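Local coordinates for protein hydroquinone dioxygenase large subunit (PDB 4ZXA) that probably opens the aromatic ring of hydroquinone with dioxygen, as the large subunit of a two-subunit, iron(II)-dependent cupin dioxygenase, at residues F37-D42 / A46-P51; V18-P23 / G28-Q33; I271-G276 / C295-D300. All blocks are in the same frame, centred on the assembly; numbering follows the deposited sequence.

Contact 1. Residues F37-D42 / A46-P51; sequences FELSRD and ARITWP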
loop_
_atom_site.group_PDB
_atom_site.type_symbol
_atom_site.label_atom_id
_atom_site.label_comp_id
_atom_site.label_asym_id
_atom_site.label_seq_id
_atom_site.Cartn_x
_atom_site.Cartn_y
_atom_site.Cartn_z
ATOM N N PHE E 37 5.441 -6.958 -22.472
ATOM C CA PHE E 37 4.628 -6.422 -21.379
ATOM C C PHE E 37 3.447 -5.634 -21.922
ATOM O O PHE E 37 3.572 -4.911 -22.899
ATOM C CB PHE E 37 5.445 -5.480 -20.466
ATOM C CG PHE E 37 6.420 -6.179 -19.572
ATOM C CD1 PHE E 37 5.998 -6.800 -18.422
ATOM C CD2 PHE E 37 7.766 -6.200 -19.875
ATOM C CE1 PHE E 37 6.898 -7.444 -17.588
ATOM C CE2 PHE E 37 8.662 -6.842 -19.051
ATOM C CZ PHE E 37 8.222 -7.464 -17.905
ATOM N N GLU E 38 2.310 -5.740 -21.258
ATOM C CA GLU E 38 1.197 -4.860 -21.548
ATOM C C GLU E 38 0.863 -4.038 -20.320
ATOM O O GLU E 38 0.581 -4.582 -19.248
ATOM C CB GLU E 38 -0.034 -5.653 -21.962
ATOM C CG GLU E 38 -0.685 -5.119 -23.213
ATOM C CD GLU E 38 -2.184 -4.982 -23.087
ATOM O OE1 GLU E 38 -2.694 -4.926 -21.941
ATOM O OE2 GLU E 38 -2.854 -4.929 -24.144
ATOM N N LEU E 39 0.894 -2.724 -20.486
ATOM C CA LEU E 39 0.542 -1.815 -19.412
ATOM C C LEU E 39 -0.780 -1.073 -19.678
ATOM O O LEU E 39 -0.899 -0.331 -20.664
ATOM C CB LEU E 39 1.682 -0.819 -19.189
ATOM C CG LEU E 39 3.011 -1.513 -18.895
ATOM C CD1 LEU E 39 3.822 -1.697 -20.160
ATOM C CD2 LEU E 39 3.796 -0.715 -17.855
ATOM N N SER E 40 -1.762 -1.271 -18.797
ATOM C CA SER E 40 -3.021 -0.538 -18.886
ATOM C C SER E 40 -3.444 -0.073 -17.507
ATOM O O SER E 40 -2.955 -0.586 -16.506
ATOM C CB SER E 40 -4.116 -1.427 -19.458
ATOM O OG SER E 40 -4.481 -2.417 -18.517
ATOM N N ARG E 41 -4.365 0.879 -17.454
ATOM C CA ARG E 41 -4.897 1.343 -16.185
ATOM C C ARG E 41 -6.398 1.562 -16.277
ATOM O O ARG E 41 -6.927 1.864 -17.339
ATOM C CB ARG E 41 -4.201 2.632 -15.744
ATOM C CG ARG E 41 -4.807 3.894 -16.317
ATOM C CD ARG E 41 -4.639 5.068 -15.374
ATOM N NE ARG E 41 -5.615 5.046 -14.291
ATOM C CZ ARG E 41 -5.736 5.997 -13.372
ATOM N NH1 ARG E 41 -4.943 7.053 -13.397
ATOM N NH2 ARG E 41 -6.654 5.889 -12.427
ATOM N N ASP E 42 -7.082 1.403 -15.152
ATOM C CA ASP E 42 -8.499 1.711 -15.079
ATOM C C ASP E 42 -8.733 2.796 -14.038
ATOM O O ASP E 42 -7.866 3.626 -13.796
ATOM C CB ASP E 42 -9.327 0.462 -14.769
ATOM C CG ASP E 42 -8.889 -0.228 -13.504
ATOM O OD1 ASP E 42 -8.271 0.432 -12.654
ATOM O OD2 ASP E 42 -9.167 -1.431 -13.360
ATOM N N ALA E 46 -3.272 0.427 -12.006
ATOM C CA ALA E 46 -2.390 0.078 -13.105
ATOM C C ALA E 46 -2.356 -1.443 -13.179
ATOM O O ALA E 46 -2.383 -2.133 -12.152
ATOM C CB ALA E 46 -0.992 0.628 -12.873
ATOM N N ARG E 47 -2.303 -1.971 -14.392
ATOM C CA ARG E 47 -2.273 -3.403 -14.574
ATOM C C ARG E 47 -1.175 -3.792 -15.538
ATOM O O ARG E 47 -1.076 -3.235 -16.623
ATOM C CB ARG E 47 -3.615 -3.883 -15.098
ATOM C CG ARG E 47 -3.618 -5.360 -15.462
ATOM C CD ARG E 47 -4.932 -5.736 -16.079
ATOM N NE ARG E 47 -5.007 -7.156 -16.351
ATOM C CZ ARG E 47 -5.757 -7.677 -17.315
ATOM N NH1 ARG E 47 -6.477 -6.874 -18.088
ATOM N NH2 ARG E 47 -5.776 -8.992 -17.511
ATOM N N ILE E 48 -0.357 -4.760 -15.138
ATOM C CA ILE E 48 0.763 -5.209 -15.949
ATOM C C ILE E 48 0.556 -6.655 -16.299
ATOM O O ILE E 48 0.320 -7.462 -15.414
ATOM C CB ILE E 48 2.096 -5.110 -15.174
ATOM C CG1 ILE E 48 2.271 -3.708 -14.600
ATOM C CG2 ILE E 48 3.286 -5.474 -16.078
ATOM C CD1 ILE E 48 2.291 -2.667 -15.682
ATOM N N THR E 49 0.654 -6.991 -17.583
ATOM C CA THR E 49 0.613 -8.390 -17.989
ATOM C C THR E 49 1.929 -8.810 -18.631
ATOM O O THR E 49 2.685 -7.971 -19.116
ATOM C CB THR E 49 -0.558 -8.702 -18.955
ATOM O OG1 THR E 49 -0.382 -7.994 -20.187
ATOM C CG2 THR E 49 -1.887 -8.323 -18.333
ATOM N N TRP E 50 2.198 -10.112 -18.626
ATOM C CA TRP E 50 3.439 -10.649 -19.161
ATOM C C TRP E 50 3.303 -12.157 -19.332
ATOM O O TRP E 50 2.558 -12.806 -18.598
ATOM C CB TRP E 50 4.614 -10.334 -18.226
ATOM C CG TRP E 50 4.552 -11.074 -16.921
ATOM C CD1 TRP E 50 5.035 -12.326 -16.667
ATOM C CD2 TRP E 50 3.968 -10.616 -15.690
ATOM N NE1 TRP E 50 4.799 -12.673 -15.356
ATOM C CE2 TRP E 50 4.144 -11.642 -14.735
ATOM C CE3 TRP E 50 3.321 -9.432 -15.301
ATOM C CZ2 TRP E 50 3.691 -11.529 -13.420
ATOM C CZ3 TRP E 50 2.870 -9.318 -13.985
ATOM C CH2 TRP E 50 3.059 -10.359 -13.063
ATOM N N PRO E 51 4.026 -12.722 -20.310
ATOM C CA PRO E 51 4.005 -14.166 -20.570
ATOM C C PRO E 51 4.814 -14.950 -19.540
ATOM O O PRO E 51 5.900 -14.502 -19.156
ATOM C CB PRO E 51 4.692 -14.276 -21.931
ATOM C CG PRO E 51 5.589 -13.077 -21.987
ATOM C CD PRO E 51 4.818 -11.990 -21.313
HETATM O O HOH W 1 -2.694 -4.782 -18.752
#
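L39 and I48 face each other across a beta hairpin, strands 37-41 and 45-52 of an antiparallel sheet, with their side chains side by side and pointing the same way. They meet at their ends: I48 CD1 lies 3.3 Å from L39 CD2, a tight fit for two methyl carbons. The two branches of I48 divide the work. CG1 stands anti to the carbonyl carbon (chi1 -52°) and carries CD1 to L39, while CG2 goes to F37 and touches CD1 of that ring at 3.8 Å. The F37 ring runs on past I48 and crosses W50 at a slant, its CE1 3.7 Å from W50 CB. What it meets there is the root of the tryptophan side chain, because the indole swings away to give its NE1 to V114 O. Y116 packs edge-to-face with F37, and F66 of helix 63-75 covers A46 and I48, so this face of the hairpin looks into the protein.

E38, S40, R47 and T49 occupy the reverse face. E38 and T49 run alongside each other, T49 OG1 pressed to within 3.0 Å of E38 CB. R47 is extended from CG to NE and leaves S40 behind, touching it mainly through CB. Underneath, E38 pairs with T49 and S40 with R47 in hydrogen-bonded fashion; S40 N reaches R47 O at 3.0 Å and nearly straight (171°). At the strand's end, R41 NE and NH2 grip the carbonyl oxygen of D42 side-on. One water links E38, S40 and R47: it sits 3.0 Å from S40 OG, 3.1 Å from the backbone R47 O and 3.2 Å from E38 OE1.

Contact 2. Residues V18-P23 / G28-Q33; sequences VQASPP and GYRSFQ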
loop_
_atom_site.group_PDB
_atom_site.type_symbol
_atom_site.label_atom_id
_atom_site.label_comp_id
_atom_site.label_asym_id
_atom_site.label_seq_id
_atom_site.Cartn_x
_atom_site.Cartn_y
_atom_site.Cartn_z
ATOM N N VAL E 18 6.914 4.638 -29.407
ATOM C CA VAL E 18 6.027 4.080 -28.393
ATOM C C VAL E 18 4.795 3.369 -28.983
ATOM O O VAL E 18 4.096 3.928 -29.827
ATOM C CB VAL E 18 5.567 5.188 -27.398
ATOM C CG1 VAL E 18 4.491 4.651 -26.466
ATOM C CG2 VAL E 18 6.755 5.721 -26.597
ATOM N N GLN E 19 4.547 2.140 -28.529
ATOM C CA GLN E 19 3.351 1.373 -28.884
ATOM C C GLN E 19 2.194 1.694 -27.951
ATOM O O GLN E 19 2.161 1.227 -26.810
ATOM C CB GLN E 19 3.640 -0.108 -28.761
ATOM C CG GLN E 19 4.067 -0.781 -30.034
ATOM C CD GLN E 19 4.687 -2.133 -29.770
ATOM O OE1 GLN E 19 4.102 -3.178 -30.085
ATOM N NE2 GLN E 19 5.880 -2.125 -29.173
ATOM N N ALA E 20 1.244 2.487 -28.434
ATOM C CA ALA E 20 0.104 2.901 -27.628
ATOM C C ALA E 20 -1.201 2.668 -28.375
ATOM O O ALA E 20 -1.260 2.800 -29.597
ATOM C CB ALA E 20 0.229 4.362 -27.257
ATOM N N SER E 21 -2.245 2.338 -27.622
ATOM C CA SER E 21 -3.568 2.095 -28.169
ATOM C C SER E 21 -4.397 3.379 -28.197
ATOM O O SER E 21 -3.999 4.389 -27.629
ATOM C CB SER E 21 -4.295 1.076 -27.302
ATOM O OG SER E 21 -4.825 1.704 -26.149
ATOM N N PRO E 22 -5.554 3.339 -28.881
ATOM C CA PRO E 22 -6.566 4.393 -28.769
ATOM C C PRO E 22 -7.048 4.488 -27.329
ATOM O O PRO E 22 -7.048 3.472 -26.614
ATOM C CB PRO E 22 -7.721 3.873 -29.634
ATOM C CG PRO E 22 -7.104 2.916 -30.577
ATOM C CD PRO E 22 -5.917 2.315 -29.880
ATOM N N PRO E 23 -7.467 5.691 -26.908
ATOM C CA PRO E 23 -8.092 5.843 -25.594
ATOM C C PRO E 23 -9.173 4.780 -25.458
ATOM O O PRO E 23 -9.880 4.508 -26.429
ATOM C CB PRO E 23 -8.750 7.222 -25.671
ATOM C CG PRO E 23 -8.006 7.952 -26.743
ATOM C CD PRO E 23 -7.553 6.913 -27.727
ATOM N N GLY E 28 -11.011 5.977 -20.729
ATOM C CA GLY E 28 -10.403 7.156 -21.325
ATOM C C GLY E 28 -8.890 7.063 -21.415
ATOM O O GLY E 28 -8.225 8.010 -21.846
ATOM N N TYR E 29 -8.337 5.922 -21.015
ATOM C CA TYR E 29 -6.889 5.755 -21.000
ATOM C C TYR E 29 -6.414 4.840 -22.122
ATOM O O TYR E 29 -7.148 3.978 -22.583
ATOM C CB TYR E 29 -6.409 5.180 -19.659
ATOM C CG TYR E 29 -6.781 5.977 -18.419
ATOM C CD1 TYR E 29 -6.234 7.234 -18.180
ATOM C CD2 TYR E 29 -7.648 5.453 -17.464
ATOM C CE1 TYR E 29 -6.560 7.955 -17.040
ATOM C CE2 TYR E 29 -7.977 6.170 -16.323
ATOM C CZ TYR E 29 -7.428 7.417 -16.120
ATOM O OH TYR E 29 -7.761 8.135 -14.995
ATOM N N ARG E 30 -5.165 5.022 -22.523
ATOM C CA ARG E 30 -4.512 4.164 -23.500
ATOM C C ARG E 30 -3.746 3.038 -22.814
ATOM O O ARG E 30 -3.101 3.249 -21.799
ATOM C CB ARG E 30 -3.498 4.983 -24.300
ATOM C CG ARG E 30 -4.031 6.243 -24.947
ATOM C CD ARG E 30 -2.899 6.989 -25.642
ATOM N NE ARG E 30 -3.388 8.151 -26.373
ATOM C CZ ARG E 30 -3.824 8.099 -27.626
ATOM N NH1 ARG E 30 -3.828 6.943 -28.276
ATOM N NH2 ARG E 30 -4.254 9.197 -28.232
ATOM N N SER E 31 -3.786 1.847 -23.378
ATOM C CA SER E 31 -2.902 0.789 -22.910
ATOM C C SER E 31 -1.584 0.910 -23.663
ATOM O O SER E 31 -1.530 1.527 -24.713
ATOM C CB SER E 31 -3.525 -0.591 -23.144
ATOM O OG SER E 31 -3.815 -0.781 -24.520
ATOM N N PHE E 32 -0.518 0.331 -23.123
ATOM C CA PHE E 32 0.792 0.411 -23.764
ATOM C C PHE E 32 1.444 -0.962 -23.878
ATOM O O PHE E 32 1.212 -1.859 -23.062
ATOM C CB PHE E 32 1.721 1.393 -23.025
ATOM C CG PHE E 32 1.310 2.839 -23.152
ATOM C CD1 PHE E 32 0.353 3.385 -22.306
ATOM C CD2 PHE E 32 1.869 3.651 -24.121
ATOM C CE1 PHE E 32 -0.033 4.719 -22.424
ATOM C CE2 PHE E 32 1.494 4.981 -24.239
ATOM C CZ PHE E 32 0.544 5.516 -23.391
ATOM N N GLN E 33 2.260 -1.115 -24.911
ATOM C CA GLN E 33 3.001 -2.339 -25.128
ATOM C C GLN E 33 4.482 -2.023 -25.064
ATOM O O GLN E 33 4.954 -1.042 -25.654
ATOM C CB GLN E 33 2.665 -2.934 -26.499
ATOM C CG GLN E 33 3.241 -4.332 -26.724
ATOM C CD GLN E 33 2.412 -5.400 -26.038
ATOM O OE1 GLN E 33 1.203 -5.238 -25.876
ATOM N NE2 GLN E 33 3.054 -6.485 -25.616
HETATM O O HOH W 2 6.336 1.133 -26.374
#
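F32 packs against V18 and A20 at the edge of the N-terminal sheet, where the short, weakly bonded strand 19-20 and strand 32-34 form a beta hairpin. The tight side centres on the buried F32. The methyl of A20 approaches the phenyl ring obliquely, with CB 3.3 Å from F32 CE2, and V18 CG1 meets the ring at its edge, in plane, 3.7 Å from F32 CD2. V18 CG1 gets there by standing anti to the backbone N (chi1 172°). Beyond them helix 122-136 packs on this side, A131 and I132 touching F32 and A127 touching V18.

The other side, with Q19 exposed and Q33 partly so, is looser. Q19 and Q33 cross with their amide planes 45° apart and touch mostly through aliphatic carbons, while Q33 NE2 turns off to G35 O. Their backbone pairing is partly wet: Q33 N bonds Q19 O at 3.0 Å, but a water takes up the return path, accepting from Q19 N and donating to Q33 O.

Further along, side-chain bonds join the backbone ones. S21 N reaches S31 O at 3.1 Å, and the next link is the hydroxyl: S21 OG accepts from S31 N and donates to P22 O, so two bonds fix its rotation. R30, extended from CG to NE, lies beside P23, whose CD sits over one face of the guanidinium. R30 NH1 reaches back to S21 O over a short 2.6 Å, the bond bent to 139° at the hydrogen.

Contact 3. Residues I271-G276 / C295-D300; sequences IVWDVG and CAMPAD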
loop_
_atom_site.group_PDB
_atom_site.type_symbol
_atom_site.label_atom_id
_atom_site.label_comp_id
_atom_site.label_asym_id
_atom_site.label_seq_id
_atom_site.Cartn_x
_atom_site.Cartn_y
_atom_site.Cartn_z
ATOM N N ILE E 271 13.727 10.403 9.649
ATOM C CA ILE E 271 13.267 9.424 8.673
ATOM C C ILE E 271 13.519 8.010 9.204
ATOM O O ILE E 271 14.545 7.744 9.853
ATOM C CB ILE E 271 14.005 9.589 7.307
ATOM C CG1 ILE E 271 13.721 10.968 6.686
ATOM C CG2 ILE E 271 13.621 8.468 6.340
ATOM C CD1 ILE E 271 14.442 11.227 5.378
ATOM N N VAL E 272 12.593 7.096 8.934
ATOM C CA VAL E 272 12.815 5.702 9.302
ATOM C C VAL E 272 13.059 4.797 8.085
ATOM O O VAL E 272 12.275 4.778 7.121
ATOM C CB VAL E 272 11.661 5.137 10.142
ATOM C CG1 VAL E 272 11.869 3.631 10.392
ATOM C CG2 VAL E 272 11.547 5.890 11.437
ATOM N N TRP E 273 14.144 4.030 8.146
ATOM C CA TRP E 273 14.476 3.109 7.070
ATOM C C TRP E 273 14.306 1.633 7.442
ATOM O O TRP E 273 14.906 1.159 8.402
ATOM C CB TRP E 273 15.896 3.373 6.566
ATOM C CG TRP E 273 16.036 4.692 5.888
ATOM C CD1 TRP E 273 16.370 5.876 6.475
ATOM C CD2 TRP E 273 15.834 4.980 4.495
ATOM N NE1 TRP E 273 16.405 6.874 5.540
ATOM C CE2 TRP E 273 16.079 6.354 4.315
ATOM C CE3 TRP E 273 15.486 4.205 3.383
ATOM C CZ2 TRP E 273 15.978 6.976 3.068
ATOM C CZ3 TRP E 273 15.384 4.824 2.142
ATOM C CH2 TRP E 273 15.621 6.192 1.996
ATOM N N ASP E 274 13.467 0.923 6.688
ATOM C CA ASP E 274 13.426 -0.536 6.735
ATOM C C ASP E 274 14.584 -1.048 5.906
ATOM O O ASP E 274 14.688 -0.720 4.721
ATOM C CB ASP E 274 12.141 -1.065 6.098
ATOM C CG ASP E 274 11.146 -1.587 7.115
ATOM O OD1 ASP E 274 11.150 -1.112 8.278
ATOM O OD2 ASP E 274 10.346 -2.472 6.745
ATOM N N VAL E 275 15.453 -1.855 6.494
ATOM C CA VAL E 275 16.580 -2.364 5.736
ATOM C C VAL E 275 16.586 -3.867 5.709
ATOM O O VAL E 275 16.591 -4.515 6.754
ATOM C CB VAL E 275 17.911 -1.852 6.288
ATOM C CG1 VAL E 275 19.074 -2.436 5.482
ATOM C CG2 VAL E 275 17.921 -0.318 6.278
ATOM N N GLY E 276 16.588 -4.421 4.501
ATOM C CA GLY E 276 16.565 -5.861 4.342
ATOM C C GLY E 276 17.513 -6.425 3.302
ATOM O O GLY E 276 18.278 -5.703 2.649
ATOM N N CYS E 295 24.722 8.006 7.953
ATOM C CA CYS E 295 24.569 6.572 7.791
ATOM C C CYS E 295 25.009 6.137 6.396
ATOM O O CYS E 295 24.725 6.809 5.398
ATOM C CB CYS E 295 23.114 6.174 8.042
ATOM S SG CYS E 295 22.774 4.388 7.971
ATOM N N ALA E 296 25.729 5.019 6.352
ATOM C CA ALA E 296 26.088 4.354 5.110
ATOM C C ALA E 296 25.088 3.229 4.854
ATOM O O ALA E 296 24.912 2.338 5.682
ATOM C CB ALA E 296 27.519 3.801 5.184
ATOM N N MET E 297 24.416 3.278 3.713
ATOM C CA MET E 297 23.572 2.167 3.292
ATOM C C MET E 297 24.378 1.227 2.376
ATOM O O MET E 297 24.796 1.612 1.285
ATOM C CB MET E 297 22.297 2.693 2.614
ATOM C CG MET E 297 21.378 3.503 3.548
ATOM S SD MET E 297 20.473 2.440 4.705
ATOM C CE MET E 297 19.702 3.657 5.794
ATOM N N PRO E 298 24.621 -0.003 2.836
ATOM C CA PRO E 298 25.522 -0.930 2.138
ATOM C C PRO E 298 25.028 -1.339 0.753
ATOM O O PRO E 298 23.846 -1.180 0.403
ATOM C CB PRO E 298 25.567 -2.159 3.058
ATOM C CG PRO E 298 25.010 -1.693 4.378
ATOM C CD PRO E 298 24.038 -0.602 4.049
ATOM N N ALA E 299 25.948 -1.888 -0.030
ATOM C CA ALA E 299 25.667 -2.216 -1.415
ATOM C C ALA E 299 24.848 -3.500 -1.562
ATOM O O ALA E 299 24.430 -3.839 -2.672
ATOM C CB ALA E 299 26.962 -2.334 -2.176
ATOM N N ASP E 300 24.618 -4.214 -0.458
ATOM C CA ASP E 300 23.974 -5.531 -0.537
ATOM C C ASP E 300 22.612 -5.602 0.153
ATOM O O ASP E 300 22.134 -6.683 0.499
ATOM C CB ASP E 300 24.905 -6.630 0.009
ATOM C CG ASP E 300 25.300 -6.406 1.470
ATOM O OD1 ASP E 300 25.101 -5.279 1.995
ATOM O OD2 ASP E 300 25.820 -7.361 2.090
#
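The terminal methyl of M297 sits over one face of the W273 indole, M297 CE 3.8 Å from W273 CG. Measured to the centroid of the five-membered ring, CE is 4.2 Å away and 25° off the normal, a CH-pi contact. The sulfur follows obliquely at 5.5 Å from the same centroid, so the Met-aromatic pairing is made chiefly by the methyl. V275, two residues on along the same strand, supplies the second touch, its CG2 4.1 Å from M297 SD. A bend at chi2 of M297 (-75°) lets one side chain reach both.

Around this first shell stand F264 and H303, whose rings both meet W273, with E262, F264 and H303 also packing on M297. Strand 270-277 lies in the larger sheet and strand 293-297 in the five-stranded one, so the three side chains bridge the two sheets of the cupin domain. Y35 of the small subunit packs on V275 and P298.

W273 lines the 4-hydroxybenzonitrile pocket, its side chain about 4 Å from the ligand, and the M297 side chain lies about 6 Å from the cadmium ion. E262, N258 and H303, all touched by M297, belong to the metal site; M297 itself does not. Between the two segments the contact is apolar and CH-pi, and it probably helps fix the tilt of the W273 ring beside the bound 4-hydroxybenzonitrile.

In the fold
Contacts 2 and 1 follow each other along the chain and share one antiparallel sheet, in which strands 32-34 and 37-41 are neighbours; their centres are 11 Å apart. L39 O lies 2.6 Å from F32 N, a probable hydrogen bond that joins the two hairpins, and R41 NE packs 3.3 Å from Y29 CE2. Contact 3 belongs to the cupin domain. Its centre is about 31 Å from that of contact 1 and 38 Å from that of contact 2, which lies on the opposite side of the chain's centre. Of the three, contact 3 alone holds a residue of the 4-hydroxybenzonitrile pocket; its nearest atoms are about 22 Å from contact 1 and about 29 Å from contact 2.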